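Local coordinates for Phthiocerol/phenolphthiocerol synthesis polyketide synthase type I PpsC (Mycobacterium tuberculosis, PDB 5NJI), which probably dehydrates beta-hydroxyacyl chains through its dehydratase domain during phthiocerol and phenolphthiocerol assembly and binds a dodecenoyl-CoA thioester there, at residues Tyr273-Ser285 against Glu296-Leu308. The protein carries 1 engineered substitution. Numbering follows the deposited sequence.
Sequences YGDITRGVRAVGS and EVVLTDANGQPLL
Arg278 and Asp301 form the salt bridge of this contact. Arg278 NH1 lies 2.9 Å from Asp301 OD2 and meets it on the anti side, with the oxygen close to the guanidinium plane. The two flat groups are turned 52° apart. A bend at chi3 (-70°) turns the arginine end back toward the aspartate. Water 2 joins Arg278 NH2 to the same OD2. The other oxygen, Asp301 OD1, accepts from Asn303 N, an Asx turn, and from Gln305 N on the opposite face of the carboxylate. The first bond falls within the type I turn 301-304 and the second just past it.

Backbone bonds pair strand 281-285 with strand 296-300, from Arg281-Thr300 to Ser285-Glu296. This is the antiparallel hairpin 281-289/292-300 of the double hot-dog fold of polyketide synthase dehydratases. At its open end lies a classic beta bulge. Thr300 O accepts from both Val280 N (2.9 Å) and Arg281 N (3.3 Å). Farther out, Tyr273 N donates to Leu307 O at 2.8 Å. Water 3 bridges Arg281 O and Val298 O; water 4 bridges Val283 O and Glu296 OE1.

Side-chain carbons of Leu299, Leu307 and Leu308 pack against the 3-10 segment 276-278 and Gly279. Leu299 CD2 touches Ile276 CB at 3.8 Å, while its CD1 is a van der Waals neighbour of Arg281 O. Leu307 makes similar contacts, CD1 3.4 Å from Gly279 N and CD2 3.6 Å from Arg278 NH2, crossing the arginine at about a right angle. Ile276 CG2 reaches Leu308 CB at 3.9 Å. Helix 226-234 lies against this side, with Met228 touching Ile276 and Leu299.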
# COMPACT_ATOMS: atom_id res chain seq x y z
N TYR A 273 -12.11 -3.09 -5.18
CA TYR A 273 -13.42 -3.19 -5.80
C TYR A 273 -13.85 -1.93 -6.51
O TYR A 273 -14.85 -1.97 -7.25
CB TYR A 273 -14.47 -3.57 -4.73
CG TYR A 273 -14.15 -4.85 -4.01
CD1 TYR A 273 -14.07 -6.06 -4.69
CD2 TYR A 273 -13.94 -4.86 -2.63
CE1 TYR A 273 -13.77 -7.23 -4.02
CE2 TYR A 273 -13.63 -6.01 -1.97
CZ TYR A 273 -13.57 -7.20 -2.65
OH TYR A 273 -13.27 -8.33 -1.91
N GLY A 274 -13.17 -0.82 -6.28
CA GLY A 274 -13.47 0.42 -6.95
C GLY A 274 -12.35 1.41 -6.73
O GLY A 274 -11.26 1.05 -6.28
N ASP A 275 -12.63 2.67 -7.05
CA ASP A 275 -11.66 3.76 -6.90
C ASP A 275 -11.50 4.09 -5.42
O ASP A 275 -12.39 4.70 -4.81
CB ASP A 275 -12.13 4.97 -7.71
CG ASP A 275 -11.21 6.17 -7.57
OD1 ASP A 275 -10.22 6.11 -6.80
OD2 ASP A 275 -11.46 7.19 -8.23
N ILE A 276 -10.36 3.71 -4.84
CA ILE A 276 -10.21 3.85 -3.40
C ILE A 276 -10.06 5.30 -2.96
O ILE A 276 -10.20 5.59 -1.76
CB ILE A 276 -9.06 2.96 -2.86
CG1 ILE A 276 -7.70 3.40 -3.34
CG2 ILE A 276 -9.28 1.50 -3.28
CD1 ILE A 276 -6.55 2.84 -2.46
N THR A 277 -9.84 6.24 -3.89
CA THR A 277 -9.81 7.64 -3.47
C THR A 277 -11.18 8.14 -3.04
O THR A 277 -11.25 9.23 -2.47
CB THR A 277 -9.29 8.58 -4.58
OG1 THR A 277 -10.17 8.58 -5.70
CG2 THR A 277 -7.88 8.20 -5.02
N ARG A 278 -12.25 7.37 -3.29
CA ARG A 278 -13.56 7.67 -2.74
C ARG A 278 -13.73 7.18 -1.31
O ARG A 278 -14.81 7.31 -0.74
CB ARG A 278 -14.66 7.06 -3.62
CG ARG A 278 -14.72 7.64 -5.04
CD ARG A 278 -16.00 7.25 -5.79
NE ARG A 278 -16.06 5.83 -6.17
CZ ARG A 278 -16.77 4.89 -5.52
NH1 ARG A 278 -17.49 5.20 -4.45
NH2 ARG A 278 -16.76 3.63 -5.95
N GLY A 279 -12.70 6.57 -0.73
CA GLY A 279 -12.85 6.03 0.61
C GLY A 279 -12.92 7.13 1.65
O GLY A 279 -12.17 8.10 1.61
N VAL A 280 -13.82 6.94 2.61
CA VAL A 280 -14.00 7.89 3.71
C VAL A 280 -13.90 7.24 5.08
O VAL A 280 -13.73 7.96 6.08
CB VAL A 280 -15.34 8.65 3.59
CG1 VAL A 280 -15.38 9.42 2.30
CG2 VAL A 280 -16.51 7.71 3.65
N ARG A 281 -13.99 5.92 5.19
CA ARG A 281 -13.91 5.23 6.47
C ARG A 281 -12.99 4.03 6.33
O ARG A 281 -13.11 3.26 5.37
CB ARG A 281 -15.29 4.75 6.95
CG ARG A 281 -16.35 5.83 7.13
CD ARG A 281 -16.07 6.75 8.31
NE ARG A 281 -15.94 6.02 9.56
CZ ARG A 281 -15.60 6.58 10.72
NH1 ARG A 281 -15.34 7.88 10.80
NH2 ARG A 281 -15.51 5.83 11.81
N ALA A 282 -12.07 3.88 7.28
CA ALA A 282 -11.21 2.72 7.35
C ALA A 282 -11.35 2.07 8.71
O ALA A 282 -11.41 2.76 9.74
CB ALA A 282 -9.74 3.11 7.10
N VAL A 283 -11.42 0.74 8.72
CA VAL A 283 -11.52 -0.05 9.94
C VAL A 283 -10.36 -1.05 9.93
O VAL A 283 -10.18 -1.77 8.94
CB VAL A 283 -12.87 -0.76 10.06
CG1 VAL A 283 -12.96 -1.52 11.37
CG2 VAL A 283 -14.00 0.25 9.94
N GLY A 284 -9.56 -1.04 10.98
CA GLY A 284 -8.38 -1.89 11.05
C GLY A 284 -8.32 -2.66 12.35
O GLY A 284 -8.64 -2.13 13.42
N SER A 285 -7.91 -3.93 12.25
CA SER A 285 -7.68 -4.78 13.41
C SER A 285 -6.28 -5.36 13.32
O SER A 285 -5.78 -5.65 12.22
CB SER A 285 -8.73 -5.91 13.51
OG SER A 285 -8.70 -6.74 12.37
N GLU A 296 -5.62 -6.49 9.44
CA GLU A 296 -6.65 -6.57 8.42
C GLU A 296 -7.27 -5.19 8.35
O GLU A 296 -7.50 -4.58 9.40
CB GLU A 296 -7.70 -7.64 8.77
CG GLU A 296 -8.63 -8.04 7.64
CD GLU A 296 -9.82 -7.11 7.50
OE1 GLU A 296 -10.19 -6.45 8.49
OE2 GLU A 296 -10.39 -7.05 6.38
N VAL A 297 -7.49 -4.66 7.14
CA VAL A 297 -8.10 -3.34 6.98
C VAL A 297 -9.18 -3.37 5.90
O VAL A 297 -9.03 -4.04 4.87
CB VAL A 297 -7.07 -2.24 6.67
CG1 VAL A 297 -5.93 -2.23 7.69
CG2 VAL A 297 -6.50 -2.38 5.29
N VAL A 298 -10.25 -2.61 6.12
CA VAL A 298 -11.31 -2.41 5.14
C VAL A 298 -11.55 -0.92 4.98
O VAL A 298 -11.73 -0.21 5.98
CB VAL A 298 -12.62 -3.11 5.56
CG1 VAL A 298 -13.73 -2.85 4.54
CG2 VAL A 298 -12.37 -4.60 5.74
N LEU A 299 -11.56 -0.45 3.74
CA LEU A 299 -11.86 0.93 3.39
C LEU A 299 -13.18 0.97 2.64
O LEU A 299 -13.35 0.24 1.66
CB LEU A 299 -10.75 1.51 2.51
CG LEU A 299 -10.91 2.94 2.02
CD1 LEU A 299 -10.63 3.92 3.14
CD2 LEU A 299 -9.93 3.17 0.85
N THR A 300 -14.11 1.81 3.11
CA THR A 300 -15.43 1.94 2.52
C THR A 300 -15.70 3.37 2.05
O THR A 300 -15.14 4.33 2.57
CB THR A 300 -16.50 1.57 3.55
OG1 THR A 300 -16.21 2.22 4.78
CG2 THR A 300 -16.53 0.08 3.77
N ASP A 301 -16.62 3.49 1.09
CA ASP A 301 -17.06 4.80 0.64
C ASP A 301 -18.20 5.32 1.51
O ASP A 301 -18.57 4.71 2.52
CB ASP A 301 -17.43 4.78 -0.85
CG ASP A 301 -18.68 3.98 -1.17
OD1 ASP A 301 -19.48 3.62 -0.26
OD2 ASP A 301 -18.87 3.75 -2.39
N ALA A 302 -18.69 6.51 1.17
CA ALA A 302 -19.69 7.18 1.99
C ALA A 302 -21.00 6.42 2.06
O ALA A 302 -21.80 6.70 2.95
CB ALA A 302 -19.94 8.60 1.46
N ASN A 303 -21.23 5.48 1.15
CA ASN A 303 -22.43 4.63 1.17
C ASN A 303 -22.15 3.24 1.73
O ASN A 303 -22.95 2.32 1.52
CB ASN A 303 -23.01 4.52 -0.24
CG ASN A 303 -23.44 5.85 -0.79
OD1 ASN A 303 -23.09 6.22 -1.91
ND2 ASN A 303 -24.20 6.59 0.01
N GLY A 304 -21.04 3.07 2.44
CA GLY A 304 -20.74 1.80 3.05
C GLY A 304 -20.24 0.73 2.11
O GLY A 304 -20.16 -0.43 2.52
N GLN A 305 -19.86 1.09 0.86
CA GLN A 305 -19.39 0.07 -0.08
C GLN A 305 -17.90 -0.20 0.13
O GLN A 305 -17.11 0.75 0.14
CB GLN A 305 -19.63 0.51 -1.51
CG GLN A 305 -21.08 0.88 -1.82
CD GLN A 305 -22.03 -0.27 -1.51
OE1 GLN A 305 -22.01 -1.32 -2.16
NE2 GLN A 305 -22.85 -0.07 -0.48
N PRO A 306 -17.49 -1.44 0.33
CA PRO A 306 -16.05 -1.73 0.44
C PRO A 306 -15.34 -1.43 -0.87
O PRO A 306 -15.76 -1.85 -1.95
CB PRO A 306 -16.01 -3.23 0.77
CG PRO A 306 -17.36 -3.54 1.31
CD PRO A 306 -18.30 -2.63 0.62
N LEU A 307 -14.26 -0.67 -0.76
CA LEU A 307 -13.43 -0.32 -1.90
C LEU A 307 -12.12 -1.07 -1.89
O LEU A 307 -11.60 -1.42 -2.95
CB LEU A 307 -13.13 1.18 -1.90
CG LEU A 307 -14.34 2.11 -1.88
CD1 LEU A 307 -13.88 3.56 -1.70
CD2 LEU A 307 -15.12 1.96 -3.17
N LEU A 308 -11.56 -1.26 -0.70
CA LEU A 308 -10.28 -1.93 -0.51
C LEU A 308 -10.43 -2.87 0.68
O LEU A 308 -10.87 -2.44 1.75
CB LEU A 308 -9.14 -0.93 -0.24
CG LEU A 308 -7.79 -1.54 0.09
CD1 LEU A 308 -7.19 -2.15 -1.14
CD2 LEU A 308 -6.87 -0.48 0.66
O HOH W 1 -17.28 8.27 -0.68
O HOH W 2 -18.54 1.92 -4.63
O HOH W 3 -14.47 0.65 6.43
O HOH W 4 -11.57 -4.33 9.31